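PDB 5CUV: acidocalcisomal pyrophosphatase from Trypanosoma cruzi, which probably hydrolyses inorganic diphosphate to phosphate in a magnesium-dependent reaction. Local coordinates for residues 123-127 with 128-132; 213-216 with 217-221; 251-255 with 256-260. All coordinates share one frame; numbering follows the deposited sequence.

Interaction 1 of 3, residues 123-127 with 128-132; sequences INAID and GHITF
The carboxylate of Asp127 lies over one face of the His129 ring, while Tyr94 stacks on the same imidazole from outside these segments; the carboxylate is modelled too close to the ring for its exact place to be trusted. The pair sits in the loop of an EF-hand-like helix-loop-helix, between helix 113-123 and helix 132-141, with the short strand 129-130 late in the loop. Ile123 and Lys134 occupy the first and twelfth loop positions, where calcium-binding loops usually carry acidic residues, so classical calcium binding looks unlikely. Ala125 to Gly128 form a type I turn; its bond from Gly128 N to Ala125 O is modelled so short that its length is doubtful. Gly128 takes a positive phi of 78°, which suits glycine, at the sixth loop position. Asp127 CG stands between its own backbone N and carbonyl carbon (chi1 74°), which folds OD1 back toward His129 N in a weak Asx-turn bond of 3.4 Å. Ile130, bonded through its backbone to Leu95 of the paired strand 95-96, is buried against Ile100 of helix 97-106. The methyl CG2 of Ile130 meets CG2 of Ile123 at 4.0 Å, the two side chains crossing at about a right angle.

Interaction 2 of 3, residues 213-216 with 217-221; sequences RTKP and ASLPM. With MLT (D-malate), chain C.
An extended chain carries Arg213 to the backbone of Leu219: its CG lies opposite the backbone N (chi1 -177°), and the chain stays straight as far as NE. A chi4 of -89° then turns the guanidinium so that NH1 and NH2 share Leu219 O in two weak bonds, each 3.1 Å and bent to 130° at the hydrogen. NH1 also reaches Pro216 O weakly, but its stronger partner is Gln167 of the second subunit. The flat group is sandwiched: CG of Met221, present as selenomethionine, lies 3.5 Å above one face toward the rim, and Lys215 CB lies over the opposite face. The chain itself bends back through a type I turn from Pro216 to Leu219, where Pro216 CG packs on Leu219 CB at 4.1 Å. D-malate O2 is at the edge of the guanidinium, 3.5 Å from Arg213 NH2, its O1 is 3.2 Å from Lys215 CE, and its O5 approaches Leu219 CD1 at 3.5 Å. Asn222 N and Arg223 NH1 also hydrogen-bond to the ligand, and Lys314 and His336 line the same site, an anion-binding pocket to which this basic loop contributes at a subunit interface.

Interaction 3 of 3, residues 251-255 with 256-260; sequences QDIKN and GVPRF
Arg259 starts beside Asp252: its CB is 3.3 Å from Asp252 O, and CG is 3.6 Å from Asp252 OD2. The chain bends at chi2 (-63°), which turns it from the aspartate toward Lys254. NE then passes Lys254 CB, and NH1 meets Lys254 CD at 3.3 Å, the methylene lying in the guanidinium plane at its edge. Lys254, extended to its end, leaves NZ 3.8 Å from Arg259 NH1, a meeting of like charges; the Asp252 carboxylate is near the guanidinium, but their charged atoms do not touch. NH2 makes a long, weak ion pair with Asp69 of the second subunit. The backbone beneath is a tight beta hairpin joining strands 249-254 and 257-258 through a type I' turn, with Asn255 and Gly256 at its corners, both at positive phi. Lys254 and Val257 form the hydrogen-bonded pair, Lys254 N to Val257 O being 3.1 Å. Farther down, Arg259 N donates to Asp252 O at 2.6 Å. Ile253 and Pro258, a non-hydrogen-bonded pair, project to the other face from Lys254 and Val257, and CD1 of the isoleucine lies on Pro258 CB at 3.4 Å. A water accepts from Gly256 N and donates weakly to Ile253 O. At the tip, the side-chain OD1 and ND2 of Asn255 hydrogen-bond to Trp139 and Glu76, respectively, of the second subunit.

The three contacts follow one another along the chain without overlap and lie far apart. Interaction 1 belongs to the N-terminal helical, EF-hand-like part, with its centre about 52 Å from that of interaction 2 and about 95 Å from that of interaction 3, on the opposite side of the chain's centre. Interactions 2 and 3 have centres about 45 Å apart; interaction 2 leads into strand 224-228, interaction 3 is the hairpin of strands 249-254 and 257-258, and both touch the second subunit. That hairpin meets helices 73-87 and 132-141 of the second subunit, and the latter helix begins, in each chain, at the end of interaction 1. The elongated chain thus gains contacts between its distant parts through the assembly.

Interaction 1 of 3, residues 123-127 with 128-132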
loop_
_atom_site.group_PDB
_atom_site.type_symbol
_atom_site.label_atom_id
_atom_site.label_comp_id
_atom_site.label_asym_id
_atom_site.label_seq_id
_atom_site.Cartn_x
_atom_site.Cartn_y
_atom_site.Cartn_z
ATOM N N ILE A 123 -49.142 -5.765 41.326
ATOM C CA ILE A 123 -50.130 -6.562 40.625
ATOM C C ILE A 123 -51.086 -7.214 41.611
ATOM O O ILE A 123 -52.227 -7.544 41.264
ATOM C CB ILE A 123 -49.487 -7.651 39.757
ATOM C CG1 ILE A 123 -48.342 -7.059 38.944
ATOM C CG2 ILE A 123 -50.528 -8.203 38.779
ATOM C CD1 ILE A 123 -48.778 -6.544 37.554
ATOM N N ASN A 124 -50.640 -7.387 42.840
ATOM C CA ASN A 124 -51.489 -7.996 43.830
ATOM C C ASN A 124 -52.326 -9.123 43.199
ATOM O O ASN A 124 -53.555 -9.064 43.172
ATOM C CB ASN A 124 -52.386 -6.917 44.441
ATOM C CG ASN A 124 -53.193 -7.421 45.633
ATOM O OD1 ASN A 124 -52.743 -8.307 46.409
ATOM N ND2 ASN A 124 -54.382 -6.846 45.807
ATOM N N ALA A 125 -51.645 -10.132 42.660
ATOM C CA ALA A 125 -52.316 -11.277 42.040
ATOM C C ALA A 125 -52.272 -12.493 43.005
ATOM O O ALA A 125 -51.433 -13.399 42.877
ATOM C CB ALA A 125 -51.629 -11.608 40.739
ATOM N N ILE A 126 -53.188 -12.496 43.964
ATOM C CA ILE A 126 -53.264 -13.524 44.984
ATOM C C ILE A 126 -52.957 -14.953 44.508
ATOM O O ILE A 126 -52.316 -15.718 45.230
ATOM C CB ILE A 126 -54.625 -13.479 45.632
ATOM C CG1 ILE A 126 -54.517 -13.727 47.126
ATOM C CG2 ILE A 126 -55.539 -14.485 44.952
ATOM C CD1 ILE A 126 -55.884 -14.021 47.765
ATOM N N ASP A 127 -53.381 -15.315 43.301
ATOM C CA ASP A 127 -53.107 -16.660 42.789
ATOM C C ASP A 127 -51.775 -16.737 41.989
ATOM O O ASP A 127 -51.320 -17.825 41.590
ATOM C CB ASP A 127 -54.297 -17.148 41.943
ATOM C CG ASP A 127 -54.385 -16.468 40.591
ATOM O OD1 ASP A 127 -54.200 -15.231 40.556
ATOM O OD2 ASP A 127 -54.652 -17.161 39.581
ATOM N N GLY A 128 -51.152 -15.568 41.777
ATOM C CA GLY A 128 -49.867 -15.488 41.081
ATOM C C GLY A 128 -49.963 -15.602 39.572
ATOM O O GLY A 128 -48.972 -15.803 38.871
ATOM N N HIS A 129 -51.184 -15.471 39.091
ATOM C CA HIS A 129 -51.459 -15.559 37.690
ATOM C C HIS A 129 -51.474 -14.127 37.167
ATOM O O HIS A 129 -52.333 -13.318 37.540
ATOM C CB HIS A 129 -52.815 -16.271 37.491
ATOM C CG HIS A 129 -52.759 -17.762 37.689
ATOM N ND1 HIS A 129 -53.722 -18.617 37.184
ATOM C CD2 HIS A 129 -51.819 -18.552 38.262
ATOM C CE1 HIS A 129 -53.370 -19.868 37.428
ATOM N NE2 HIS A 129 -52.219 -19.856 38.079
ATOM N N ILE A 130 -50.520 -13.796 36.301
ATOM C CA ILE A 130 -50.448 -12.431 35.784
ATOM C C ILE A 130 -50.817 -12.264 34.328
ATOM O O ILE A 130 -50.211 -12.847 33.434
ATOM C CB ILE A 130 -49.082 -11.860 36.020
ATOM C CG1 ILE A 130 -48.676 -12.106 37.470
ATOM C CG2 ILE A 130 -49.100 -10.388 35.748
ATOM C CD1 ILE A 130 -47.400 -11.410 37.858
ATOM N N THR A 131 -51.845 -11.463 34.102
ATOM C CA THR A 131 -52.326 -11.216 32.761
ATOM C C THR A 131 -51.407 -10.210 32.062
ATOM O O THR A 131 -50.658 -9.470 32.712
ATOM C CB THR A 131 -53.758 -10.648 32.793
ATOM O OG1 THR A 131 -54.313 -10.692 31.483
ATOM C CG2 THR A 131 -53.750 -9.209 33.227
ATOM N N PHE A 132 -51.461 -10.201 30.736
ATOM C CA PHE A 132 -50.671 -9.267 29.963
ATOM C C PHE A 132 -51.075 -7.848 30.367
ATOM O O PHE A 132 -50.223 -7.053 30.819
ATOM C CB PHE A 132 -50.885 -9.473 28.456
ATOM C CG PHE A 132 -50.111 -8.517 27.614
ATOM C CD1 PHE A 132 -48.749 -8.346 27.819
ATOM C CD2 PHE A 132 -50.758 -7.648 26.757
ATOM C CE1 PHE A 132 -48.054 -7.306 27.202
ATOM C CE2 PHE A 132 -50.068 -6.613 26.145
ATOM C CZ PHE A 132 -48.717 -6.444 26.376
#

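Interaction 2 of 3, residues 213-216 with 217-221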
loop_
_atom_site.group_PDB
_atom_site.type_symbol
_atom_site.label_atom_id
_atom_site.label_comp_id
_atom_site.label_asym_id
_atom_site.label_seq_id
_atom_site.Cartn_x
_atom_site.Cartn_y
_atom_site.Cartn_z
ATOM N N ARG A 213 -3.591 -12.926 22.053
ATOM C CA ARG A 213 -3.625 -12.802 20.620
ATOM C C ARG A 213 -5.010 -12.424 20.122
ATOM O O ARG A 213 -5.943 -13.200 20.301
ATOM C CB ARG A 213 -3.189 -14.111 20.012
ATOM C CG ARG A 213 -3.120 -14.095 18.512
ATOM C CD ARG A 213 -2.328 -15.280 18.001
ATOM N NE ARG A 213 -1.945 -15.051 16.615
ATOM C CZ ARG A 213 -2.685 -15.386 15.568
ATOM N NH1 ARG A 213 -3.870 -15.988 15.728
ATOM N NH2 ARG A 213 -2.238 -15.074 14.363
ATOM N N THR A 214 -5.133 -11.271 19.465
ATOM C CA THR A 214 -6.412 -10.797 18.981
ATOM C C THR A 214 -6.748 -11.115 17.535
ATOM O O THR A 214 -7.913 -11.108 17.166
ATOM C CB THR A 214 -6.556 -9.258 19.204
ATOM O OG1 THR A 214 -5.493 -8.566 18.547
ATOM C CG2 THR A 214 -6.490 -8.919 20.667
ATOM N N LYS A 215 -5.745 -11.370 16.705
ATOM C CA LYS A 215 -5.965 -11.756 15.315
ATOM C C LYS A 215 -6.838 -12.986 15.285
ATOM O O LYS A 215 -6.742 -13.828 16.154
ATOM C CB LYS A 215 -4.663 -12.124 14.705
ATOM C CG LYS A 215 -3.652 -11.159 15.078
ATOM C CD LYS A 215 -2.372 -11.489 14.416
ATOM C CE LYS A 215 -1.548 -10.231 14.342
ATOM N NZ LYS A 215 -2.331 -9.282 13.488
ATOM N N PRO A 216 -7.685 -13.134 14.262
ATOM C CA PRO A 216 -8.539 -14.328 14.247
ATOM C C PRO A 216 -7.793 -15.605 14.449
ATOM O O PRO A 216 -6.701 -15.779 13.912
ATOM C CB PRO A 216 -9.225 -14.272 12.883
ATOM C CG PRO A 216 -8.381 -13.314 12.064
ATOM C CD PRO A 216 -7.907 -12.298 13.063
ATOM N N ALA A 217 -8.391 -16.486 15.250
ATOM C CA ALA A 217 -7.818 -17.792 15.528
ATOM C C ALA A 217 -7.764 -18.519 14.182
ATOM O O ALA A 217 -6.876 -19.341 13.910
ATOM C CB ALA A 217 -8.688 -18.546 16.506
ATOM N N SER A 218 -8.706 -18.195 13.314
ATOM C CA SER A 218 -8.688 -18.851 12.037
ATOM C C SER A 218 -7.353 -18.560 11.308
ATOM O O SER A 218 -7.028 -19.252 10.346
ATOM C CB SER A 218 -9.848 -18.371 11.188
ATOM O OG SER A 218 -9.449 -17.243 10.430
ATOM N N LEU A 219 -6.589 -17.558 11.765
ATOM C CA LEU A 219 -5.311 -17.184 11.120
ATOM C C LEU A 219 -4.110 -17.777 11.835
ATOM O O LEU A 219 -3.798 -17.405 12.945
ATOM C CB LEU A 219 -5.167 -15.663 11.082
ATOM C CG LEU A 219 -3.873 -15.164 10.477
ATOM C CD1 LEU A 219 -3.896 -15.395 8.964
ATOM C CD2 LEU A 219 -3.723 -13.689 10.772
ATOM N N PRO A 220 -3.400 -18.691 11.191
ATOM C CA PRO A 220 -2.251 -19.271 11.899
ATOM C C PRO A 220 -1.166 -18.276 12.263
ATOM O O PRO A 220 -1.055 -17.260 11.623
ATOM C CB PRO A 220 -1.766 -20.363 10.932
ATOM C CG PRO A 220 -3.006 -20.678 10.119
ATOM C CD PRO A 220 -3.572 -19.310 9.875
HETATM N N MSE A 221 -0.378 -18.603 13.280
HETATM C CA MSE A 221 0.708 -17.763 13.749
HETATM C C MSE A 221 1.932 -17.779 12.849
HETATM O O MSE A 221 2.491 -18.820 12.500
HETATM C CB MSE A 221 1.122 -18.218 15.148
HETATM C CG MSE A 221 0.066 -17.962 16.211
HETATM SE SE MSE A 221 0.525 -18.607 17.957
HETATM C CE MSE A 221 1.896 -17.289 18.390
HETATM C C1 MLT C . 0.975 -13.262 13.562
HETATM O O1 MLT C . 0.737 -12.444 14.455
HETATM O O2 MLT C . 1.207 -14.426 13.861
HETATM C C2 MLT C . 0.986 -12.833 12.099
HETATM O O3 MLT C . 0.677 -11.443 11.919
HETATM C C3 MLT C . 0.075 -13.747 11.248
HETATM C C4 MLT C . 0.027 -13.283 9.785
HETATM O O4 MLT C . 0.629 -12.297 9.423
HETATM O O5 MLT C . -0.698 -13.967 8.886
#

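Interaction 3 of 3, residues 251-255 with 256-260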
loop_
_atom_site.group_PDB
_atom_site.type_symbol
_atom_site.label_atom_id
_atom_site.label_comp_id
_atom_site.label_asym_id
_atom_site.label_seq_id
_atom_site.Cartn_x
_atom_site.Cartn_y
_atom_site.Cartn_z
ATOM N N GLN A 251 32.490 -8.034 12.515
ATOM C CA GLN A 251 32.781 -7.993 11.088
ATOM C C GLN A 251 33.697 -9.182 10.848
ATOM O O GLN A 251 34.384 -9.621 11.763
ATOM C CB GLN A 251 33.483 -6.676 10.747
ATOM C CG GLN A 251 33.730 -6.398 9.277
ATOM C CD GLN A 251 33.669 -4.877 8.980
ATOM O OE1 GLN A 251 33.971 -4.034 9.851
ATOM N NE2 GLN A 251 33.286 -4.533 7.756
ATOM N N ASP A 252 33.657 -9.727 9.638
ATOM C CA ASP A 252 34.497 -10.853 9.306
ATOM C C ASP A 252 35.793 -10.291 8.777
ATOM O O ASP A 252 35.864 -9.804 7.635
ATOM C CB ASP A 252 33.863 -11.731 8.252
ATOM C CG ASP A 252 34.664 -13.001 8.005
ATOM O OD1 ASP A 252 35.548 -13.336 8.835
ATOM O OD2 ASP A 252 34.401 -13.674 6.983
ATOM N N ILE A 253 36.801 -10.336 9.645
ATOM C CA ILE A 253 38.128 -9.853 9.334
ATOM C C ILE A 253 39.059 -11.036 9.433
ATOM O O ILE A 253 39.007 -11.798 10.394
ATOM C CB ILE A 253 38.596 -8.826 10.358
ATOM C CG1 ILE A 253 37.475 -7.844 10.703
ATOM C CG2 ILE A 253 39.792 -8.111 9.815
ATOM C CD1 ILE A 253 36.967 -7.037 9.499
ATOM N N LYS A 254 39.890 -11.208 8.423
ATOM C CA LYS A 254 40.865 -12.282 8.406
ATOM C C LYS A 254 42.200 -11.565 8.109
ATOM O O LYS A 254 42.272 -10.659 7.261
ATOM C CB LYS A 254 40.512 -13.303 7.330
ATOM C CG LYS A 254 41.127 -14.649 7.568
ATOM C CD LYS A 254 40.920 -15.512 6.333
ATOM C CE LYS A 254 41.572 -16.925 6.453
ATOM N NZ LYS A 254 41.384 -17.719 5.181
ATOM N N ASN A 255 43.241 -11.939 8.845
ATOM C CA ASN A 255 44.551 -11.294 8.695
ATOM C C ASN A 255 44.459 -9.725 8.677
ATOM O O ASN A 255 45.219 -9.043 7.982
ATOM C CB ASN A 255 45.274 -11.854 7.463
ATOM C CG ASN A 255 45.212 -13.404 7.411
ATOM O OD1 ASN A 255 45.615 -14.100 8.366
ATOM N ND2 ASN A 255 44.693 -13.945 6.309
ATOM N N GLY A 256 43.529 -9.185 9.477
ATOM C CA GLY A 256 43.372 -7.751 9.570
ATOM C C GLY A 256 42.680 -7.073 8.388
ATOM O O GLY A 256 42.529 -5.854 8.327
ATOM N N VAL A 257 42.230 -7.857 7.430
ATOM C CA VAL A 257 41.572 -7.276 6.274
ATOM C C VAL A 257 40.129 -7.760 6.272
ATOM O O VAL A 257 39.847 -8.952 6.238
ATOM C CB VAL A 257 42.320 -7.716 5.043
ATOM C CG1 VAL A 257 41.736 -7.111 3.789
ATOM C CG2 VAL A 257 43.731 -7.336 5.218
ATOM N N PRO A 258 39.194 -6.838 6.366
ATOM C CA PRO A 258 37.768 -7.231 6.363
ATOM C C PRO A 258 37.423 -8.060 5.152
ATOM O O PRO A 258 37.976 -7.830 4.104
ATOM C CB PRO A 258 37.018 -5.879 6.336
ATOM C CG PRO A 258 37.989 -4.969 5.634
ATOM C CD PRO A 258 39.343 -5.379 6.276
ATOM N N ARG A 259 36.497 -9.000 5.299
ATOM C CA ARG A 259 36.040 -9.869 4.192
ATOM C C ARG A 259 34.799 -9.371 3.494
ATOM O O ARG A 259 33.970 -8.696 4.093
ATOM C CB ARG A 259 35.753 -11.280 4.685
ATOM C CG ARG A 259 36.978 -12.060 4.983
ATOM C CD ARG A 259 37.710 -12.207 3.714
ATOM N NE ARG A 259 38.775 -13.175 3.878
ATOM C CZ ARG A 259 39.423 -13.779 2.885
ATOM N NH1 ARG A 259 40.390 -14.640 3.210
ATOM N NH2 ARG A 259 39.117 -13.545 1.591
ATOM N N PHE A 260 34.659 -9.754 2.231
ATOM C CA PHE A 260 33.545 -9.322 1.390
ATOM C C PHE A 260 33.046 -10.386 0.454
ATOM O O PHE A 260 33.820 -11.244 0.089
ATOM C CB PHE A 260 33.990 -8.152 0.509
ATOM C CG PHE A 260 34.324 -6.935 1.263
ATOM C CD1 PHE A 260 33.329 -5.989 1.563
ATOM C CD2 PHE A 260 35.643 -6.679 1.638
ATOM C CE1 PHE A 260 33.623 -4.797 2.210
ATOM C CE2 PHE A 260 35.966 -5.447 2.309
ATOM C CZ PHE A 260 34.939 -4.516 2.584
HETATM O O HOH W 1 41.856 -10.720 11.656
#